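Local coordinates for alkaline phosphatase (Antarctic bacterium, PDB 2IUC), which probably hydrolyses phosphate monoesters as a zinc- and magnesium-dependent alkaline phosphatase, by way of a phosphoserine intermediate, at residues 154-159 with 184-189; 291-296 with 347-352. All coordinates share one frame; numbering follows the deposited sequence.

Contact 1: 154-159 with 184-189; sequences IAMDMT and LAILKG. With MG (magnesium ion), chain F.
T159 and I186 meet through their methyl branches, CG2 of T159 lying 3.7 Å from CG2 of I186, with the two side chains set obliquely to one another. The same I186 methyl also reaches CB of T159, while the longer branch of I186 runs on to M156. There SD of M156 stands 4.0 Å from CD1 of I186, and the two side chains cross at about a right angle. M156 starts away from the facing helix, but bends at chi2 (59°) and chi3 (76°) bring its sulfur back to the isoleucine. L187 puts CD2 against the backbone of T159, 4.0 Å from CA of T159, and 4.3 Å from SD of M158.

No hydrogen bond crosses the interface; the polar end of T159 is turned back to its own segment, to O of M156. With chi1 at 74°, OG1 of T159 sits between its backbone N and carbonyl carbon and donates to O of M156 at 2.7 Å, nearly in line with that carbonyl, which also accepts from N of T159. An alanine at this position would lose both the hydroxyl bond and the methyl, and is likely to leave a gap beside CG2 of I186.

D157 takes no part in the packing between the segments; its OD2 binds a magnesium ion at 2.5 Å, together with OE2 of E153, the backbone O of H144 and three waters. The contact thus joins segment 154-159, on helix 151-157, to helix 183-189; F174 of helix 172-175 touches both A155 and L187, and F192 of strand 192-195 packs on L187.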
ATOM      1  N   ILE A 154     -23.789  -4.882 -24.086  1.00 15.80           N
ATOM      2  CA  ILE A 154     -23.497  -3.818 -23.068  1.00 14.55           C
ATOM      3  C   ILE A 154     -23.885  -2.436 -23.611  1.00 14.63           C
ATOM      4  O   ILE A 154     -24.578  -1.682 -22.954  1.00 14.79           O
ATOM      5  CB  ILE A 154     -21.982  -3.912 -22.573  1.00 14.25           C
ATOM      6  CG1 ILE A 154     -21.786  -5.167 -21.647  1.00 12.26           C
ATOM      7  CG2 ILE A 154     -21.521  -2.580 -21.887  1.00 15.02           C
ATOM      8  CD1 ILE A 154     -20.388  -5.712 -21.655  1.00  8.50           C
ATOM      9  N   ALA A 155     -23.490  -2.122 -24.850  1.00 14.31           N
ATOM     10  CA  ALA A 155     -23.892  -0.838 -25.424  1.00 15.24           C
ATOM     11  C   ALA A 155     -25.422  -0.690 -25.447  1.00 16.90           C
ATOM     12  O   ALA A 155     -25.965   0.383 -25.072  1.00 16.47           O
ATOM     13  CB  ALA A 155     -23.251  -0.618 -26.865  1.00 12.03           C
ATOM     14  N   MET A 156     -26.110  -1.770 -25.858  1.00 18.12           N
ATOM     15  CA  MET A 156     -27.571  -1.763 -25.883  1.00 19.76           C
ATOM     16  C   MET A 156     -28.122  -1.639 -24.455  1.00 17.39           C
ATOM     17  O   MET A 156     -29.155  -1.047 -24.262  1.00 17.86           O
ATOM     18  CB  MET A 156     -28.138  -3.042 -26.584  1.00 20.15           C
ATOM     19  CG  MET A 156     -29.647  -3.051 -26.818  1.00 23.91           C
ATOM     20  SD  MET A 156     -30.235  -1.665 -27.839  1.00 27.38           S
ATOM     21  CE  MET A 156     -29.667  -2.274 -29.472  1.00 32.35           C
ATOM     22  N   ASP A 157     -27.471  -2.239 -23.481  1.00 18.09           N
ATOM     23  CA  ASP A 157     -27.883  -2.050 -22.092  1.00 17.65           C
ATOM     24  C   ASP A 157     -27.936  -0.599 -21.594  1.00 18.12           C
ATOM     25  O   ASP A 157     -28.638  -0.294 -20.626  1.00 18.17           O
ATOM     26  CB  ASP A 157     -26.993  -2.819 -21.152  1.00 16.68           C
ATOM     27  CG  ASP A 157     -27.266  -4.324 -21.177  1.00 22.53           C
ATOM     28  OD1 ASP A 157     -28.228  -4.752 -21.853  1.00 21.60           O
ATOM     29  OD2 ASP A 157     -26.541  -5.093 -20.530  1.00 23.97           O
ATOM     30  N   MET A 158     -27.146   0.268 -22.184  1.00 18.92           N
ATOM     31  CA  MET A 158     -27.194   1.661 -21.750  1.00 22.49           C
ATOM     32  C   MET A 158     -28.545   2.311 -22.034  1.00 23.00           C
ATOM     33  O   MET A 158     -28.965   3.238 -21.304  1.00 23.26           O
ATOM     34  CB  MET A 158     -26.089   2.500 -22.376  1.00 19.99           C
ATOM     35  CG  MET A 158     -25.798   3.781 -21.434  1.00 23.53           C
ATOM     36  SD  MET A 158     -24.863   4.718 -22.488  1.00 28.71           S
ATOM     37  CE  MET A 158     -23.197   4.236 -21.885  1.00 19.03           C
ATOM     38  N   THR A 159     -29.222   1.817 -23.100  1.00 22.62           N
ATOM     39  CA  THR A 159     -30.536   2.273 -23.472  1.00 20.54           C
ATOM     40  C   THR A 159     -31.528   1.985 -22.367  1.00 21.42           C
ATOM     41  O   THR A 159     -32.566   2.635 -22.346  1.00 23.17           O
ATOM     42  CB  THR A 159     -31.075   1.676 -24.856  1.00 20.53           C
ATOM     43  OG1 THR A 159     -31.463   0.293 -24.678  1.00 20.31           O
ATOM     44  CG2 THR A 159     -30.044   1.801 -25.903  1.00 19.24           C
ATOM     45  N   LEU A 184     -27.497   4.832 -31.152  1.00 19.05           N
ATOM     46  CA  LEU A 184     -27.499   6.261 -30.871  1.00 21.76           C
ATOM     47  C   LEU A 184     -28.913   6.833 -30.965  1.00 22.48           C
ATOM     48  O   LEU A 184     -29.270   7.726 -30.189  1.00 22.53           O
ATOM     49  CB  LEU A 184     -26.521   7.011 -31.798  1.00 21.03           C
ATOM     50  CG  LEU A 184     -25.021   6.714 -31.587  1.00 23.38           C
ATOM     51  CD1 LEU A 184     -24.111   7.689 -32.430  1.00 22.18           C
ATOM     52  CD2 LEU A 184     -24.640   6.731 -30.072  1.00 23.65           C
ATOM     53  N   ALA A 185     -29.710   6.321 -31.938  1.00 22.85           N
ATOM     54  CA  ALA A 185     -31.058   6.823 -32.196  1.00 22.56           C
ATOM     55  C   ALA A 185     -31.933   6.554 -30.955  1.00 22.56           C
ATOM     56  O   ALA A 185     -32.699   7.441 -30.480  1.00 22.41           O
ATOM     57  CB  ALA A 185     -31.646   6.125 -33.449  1.00 22.61           C
ATOM     58  N   ILE A 186     -31.806   5.330 -30.428  1.00 21.95           N
ATOM     59  CA  ILE A 186     -32.473   4.925 -29.216  1.00 22.23           C
ATOM     60  C   ILE A 186     -32.073   5.843 -28.023  1.00 23.69           C
ATOM     61  O   ILE A 186     -32.960   6.354 -27.296  1.00 22.94           O
ATOM     62  CB  ILE A 186     -32.146   3.479 -28.856  1.00 21.65           C
ATOM     63  CG1 ILE A 186     -32.334   2.574 -30.069  1.00 22.58           C
ATOM     64  CG2 ILE A 186     -33.031   3.005 -27.682  1.00 23.00           C
ATOM     65  CD1 ILE A 186     -32.384   1.116 -29.764  1.00 26.17           C
ATOM     66  N   LEU A 187     -30.756   6.057 -27.851  1.00 23.42           N
ATOM     67  CA  LEU A 187     -30.267   6.985 -26.811  1.00 23.81           C
ATOM     68  C   LEU A 187     -30.842   8.396 -26.989  1.00 23.83           C
ATOM     69  O   LEU A 187     -31.279   8.989 -26.009  1.00 24.85           O
ATOM     70  CB  LEU A 187     -28.729   7.003 -26.723  1.00 22.25           C
ATOM     71  CG  LEU A 187     -28.040   5.708 -26.253  1.00 20.93           C
ATOM     72  CD1 LEU A 187     -26.517   5.863 -26.413  1.00 23.38           C
ATOM     73  CD2 LEU A 187     -28.390   5.348 -24.818  1.00 17.24           C
ATOM     74  N   LYS A 188     -30.897   8.909 -28.225  1.00 24.07           N
ATOM     75  CA  LYS A 188     -31.500  10.234 -28.477  1.00 24.17           C
ATOM     76  C   LYS A 188     -32.990  10.260 -28.140  1.00 24.92           C
ATOM     77  O   LYS A 188     -33.473  11.243 -27.589  1.00 25.45           O
ATOM     78  CB  LYS A 188     -31.210  10.742 -29.905  1.00 23.52           C
ATOM     79  CG  LYS A 188     -29.784  11.164 -30.130  1.00 24.73           C
ATOM     80  CD  LYS A 188     -29.447  11.199 -31.642  1.00 29.03           C
ATOM     81  CE  LYS A 188     -27.957  11.127 -31.818  1.00 33.03           C
ATOM     82  NZ  LYS A 188     -27.511  11.327 -33.216  1.00 33.26           N
ATOM     83  N   GLY A 189     -33.696   9.157 -28.427  1.00 26.57           N
ATOM     84  CA  GLY A 189     -35.057   8.889 -27.950  1.00 27.03           C
ATOM     85  C   GLY A 189     -35.175   8.951 -26.421  1.00 28.86           C
ATOM     86  O   GLY A 189     -36.252   9.333 -25.921  1.00 29.61           O
TER
HETATM   87 MG    MG F1004     -27.887  -7.201 -20.464  1.00 22.30          MG
HETATM   88  O   HOH W   1     -29.752  -7.394 -21.782  1.00 28.91           O
HETATM   89  O   HOH W   2     -28.936  -9.125 -19.469  1.00 30.73           O
HETATM   90  O   HOH W   3     -29.647  -6.245 -18.933  1.00 29.65           O

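Contact 2: 291-296 with 347-352; sequences DGNTLV and YGPGSE
V296 and Y347 are joined by a reciprocal pair of backbone hydrogen bonds: N of V296 gives a nearly straight bond of 2.7 Å to O of Y347, and N of Y347 returns one of 3.0 Å to O of V296. Beside this pair, CA of G348 makes a CH···O contact of 3.4 Å with O of T294, a carbonyl that any side chain on G348 would strike.

L295 holds CG anti to its backbone N (chi1 166°), which carries CD1 to 3.3 Å from O of Y347. P349 packs on the other segment, CD 3.5 Å from O of T294 and CG near O of G292.

Further out, OD2 of D291 accepts from N of N293 in an Asx turn and from OG1 of T294 at 2.7 Å, the two donors reaching opposite faces of the carboxylate. T294 OG1 is also bonded to N36 of the neighbouring strand. A type II turn from G348 to S351, closed by N of S351 on O of G348, brings CA and CB of S351 beside CD1 of L295. This is an antiparallel hydrogen-bonded pair where strands 294-299 and 342-347 adjoin in the large mixed sheet of the alkaline phosphatase fold.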
ATOM      1  N   ASP A 291     -16.207  22.637  -2.683  1.00 15.04           N
ATOM      2  CA  ASP A 291     -17.589  22.231  -2.473  1.00 16.28           C
ATOM      3  C   ASP A 291     -17.899  21.910  -0.990  1.00 16.23           C
ATOM      4  O   ASP A 291     -18.959  22.262  -0.493  1.00 16.16           O
ATOM      5  CB  ASP A 291     -17.905  20.982  -3.329  1.00 15.94           C
ATOM      6  CG  ASP A 291     -19.286  20.492  -3.113  1.00 18.93           C
ATOM      7  OD1 ASP A 291     -20.200  21.133  -3.653  1.00 19.34           O
ATOM      8  OD2 ASP A 291     -19.498  19.480  -2.402  1.00 15.27           O
ATOM      9  N   GLY A 292     -16.983  21.247  -0.316  1.00 14.59           N
ATOM     10  CA  GLY A 292     -17.213  20.867   1.080  1.00 15.55           C
ATOM     11  C   GLY A 292     -18.232  19.743   1.362  1.00 16.83           C
ATOM     12  O   GLY A 292     -18.294  19.250   2.491  1.00 16.79           O
ATOM     13  N   ASN A 293     -18.993  19.313   0.341  1.00 16.89           N
ATOM     14  CA  ASN A 293     -20.023  18.302   0.494  1.00 17.73           C
ATOM     15  C   ASN A 293     -19.851  17.083  -0.441  1.00 16.42           C
ATOM     16  O   ASN A 293     -20.837  16.331  -0.763  1.00 15.10           O
ATOM     17  CB  ASN A 293     -21.407  18.888   0.313  1.00 18.50           C
ATOM     18  CG  ASN A 293     -22.422  18.264   1.298  1.00 25.94           C
ATOM     19  OD1 ASN A 293     -22.085  17.331   2.080  1.00 27.98           O
ATOM     20  ND2 ASN A 293     -23.670  18.793   1.290  1.00 29.35           N
ATOM     21  N   THR A 294     -18.605  16.895  -0.845  1.00 14.63           N
ATOM     22  CA  THR A 294     -18.211  15.836  -1.772  1.00 13.64           C
ATOM     23  C   THR A 294     -17.177  14.822  -1.205  1.00 13.54           C
ATOM     24  O   THR A 294     -16.090  15.159  -0.675  1.00 14.55           O
ATOM     25  CB  THR A 294     -17.771  16.486  -3.160  1.00 13.70           C
ATOM     26  OG1 THR A 294     -18.867  17.210  -3.686  1.00 16.24           O
ATOM     27  CG2 THR A 294     -17.426  15.405  -4.228  1.00 10.59           C
ATOM     28  N   LEU A 295     -17.527  13.546  -1.300  1.00 11.62           N
ATOM     29  CA  LEU A 295     -16.620  12.511  -0.977  1.00 12.19           C
ATOM     30  C   LEU A 295     -15.876  12.004  -2.247  1.00 12.56           C
ATOM     31  O   LEU A 295     -16.483  11.741  -3.286  1.00 12.41           O
ATOM     32  CB  LEU A 295     -17.390  11.348  -0.224  1.00 12.23           C
ATOM     33  CG  LEU A 295     -16.607  10.062  -0.137  1.00 12.63           C
ATOM     34  CD1 LEU A 295     -15.456  10.238   0.856  1.00 13.28           C
ATOM     35  CD2 LEU A 295     -17.465   8.883   0.255  1.00 11.10           C
ATOM     36  N   VAL A 296     -14.552  11.899  -2.180  1.00 12.49           N
ATOM     37  CA  VAL A 296     -13.746  11.402  -3.329  1.00 10.23           C
ATOM     38  C   VAL A 296     -13.084  10.151  -2.893  1.00 13.41           C
ATOM     39  O   VAL A 296     -12.375  10.160  -1.892  1.00 15.10           O
ATOM     40  CB  VAL A 296     -12.698  12.443  -3.789  1.00 11.74           C
ATOM     41  CG1 VAL A 296     -11.769  11.937  -4.944  1.00 10.20           C
ATOM     42  CG2 VAL A 296     -13.400  13.804  -4.151  1.00  8.61           C
ATOM     43  N   TYR A 347     -11.255  11.250   0.681  1.00 10.78           N
ATOM     44  CA  TYR A 347     -11.229  12.619   1.149  1.00 12.37           C
ATOM     45  C   TYR A 347     -12.673  13.066   1.151  1.00 12.27           C
ATOM     46  O   TYR A 347     -13.419  12.726   0.181  1.00 14.44           O
ATOM     47  CB  TYR A 347     -10.369  13.483   0.170  1.00 12.11           C
ATOM     48  CG  TYR A 347     -10.416  14.932   0.617  1.00 18.85           C
ATOM     49  CD1 TYR A 347      -9.552  15.407   1.590  1.00 17.08           C
ATOM     50  CD2 TYR A 347     -11.406  15.791   0.122  1.00 21.90           C
ATOM     51  CE1 TYR A 347      -9.675  16.763   2.039  1.00 25.65           C
ATOM     52  CE2 TYR A 347     -11.528  17.104   0.581  1.00 25.86           C
ATOM     53  CZ  TYR A 347     -10.661  17.573   1.509  1.00 24.55           C
ATOM     54  OH  TYR A 347     -10.781  18.906   1.924  1.00 31.13           O
ATOM     55  N   GLY A 348     -13.093  13.884   2.144  1.00 11.81           N
ATOM     56  CA  GLY A 348     -14.437  14.445   2.180  1.00 10.61           C
ATOM     57  C   GLY A 348     -15.298  13.896   3.303  1.00 13.45           C
ATOM     58  O   GLY A 348     -14.824  13.097   4.009  1.00 10.88           O
ATOM     59  N   PRO A 349     -16.585  14.317   3.439  1.00 15.16           N
ATOM     60  CA  PRO A 349     -17.441  13.768   4.509  1.00 16.03           C
ATOM     61  C   PRO A 349     -17.597  12.269   4.396  1.00 16.03           C
ATOM     62  O   PRO A 349     -17.808  11.737   3.312  1.00 15.43           O
ATOM     63  CB  PRO A 349     -18.796  14.452   4.286  1.00 15.19           C
ATOM     64  CG  PRO A 349     -18.491  15.698   3.514  1.00 16.48           C
ATOM     65  CD  PRO A 349     -17.276  15.369   2.651  1.00 17.18           C
ATOM     66  N   GLY A 350     -17.462  11.580   5.537  1.00 17.15           N
ATOM     67  CA  GLY A 350     -17.432  10.128   5.599  1.00 15.47           C
ATOM     68  C   GLY A 350     -16.159   9.371   5.210  1.00 15.50           C
ATOM     69  O   GLY A 350     -16.192   8.142   5.175  1.00 16.34           O
ATOM     70  N   SER A 351     -15.073  10.069   4.859  1.00 15.63           N
ATOM     71  CA  SER A 351     -13.800   9.447   4.347  1.00 15.21           C
ATOM     72  C   SER A 351     -13.151   8.483   5.373  1.00 15.01           C
ATOM     73  O   SER A 351     -12.535   7.470   4.979  1.00 12.65           O
ATOM     74  CB  SER A 351     -12.744  10.473   3.942  1.00 14.43           C
ATOM     75  OG  SER A 351     -12.423  11.353   5.010  1.00 15.17           O
ATOM     76  N   GLU A 352     -13.376   8.765   6.670  1.00 15.54           N
ATOM     77  CA  GLU A 352     -12.948   7.838   7.765  1.00 16.34           C
ATOM     78  C   GLU A 352     -13.548   6.429   7.650  1.00 16.36           C
ATOM     79  O   GLU A 352     -13.011   5.502   8.227  1.00 14.52           O
ATOM     80  CB  GLU A 352     -13.435   8.360   9.123  1.00 19.54           C
ATOM     81  CG  GLU A 352     -12.689   9.575   9.620  1.00 24.83           C
ATOM     82  CD  GLU A 352     -13.301  10.924   9.144  1.00 35.47           C
ATOM     83  OE1 GLU A 352     -14.369  10.946   8.393  1.00 32.43           O
ATOM     84  OE2 GLU A 352     -12.664  11.956   9.566  1.00 37.49           O
TER

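Contact 1 closes before contact 2 opens along the chain, so the two are in series. Their centres lie 33 Å apart, with nearest atoms about 21 Å from each other, and they do not touch. Both border the same mixed sheet: contact 1 flanks its outermost strand 192-195, whereas contact 2 lies at the end of two of its strands, where 294-299 begins and 342-347 ends, with a loop packed beside them. One contact is thus on the periphery and the other at the start of an interior strand. Contact 1 includes a ligand of a magnesium ion, while contact 2 lies away from the metal sites.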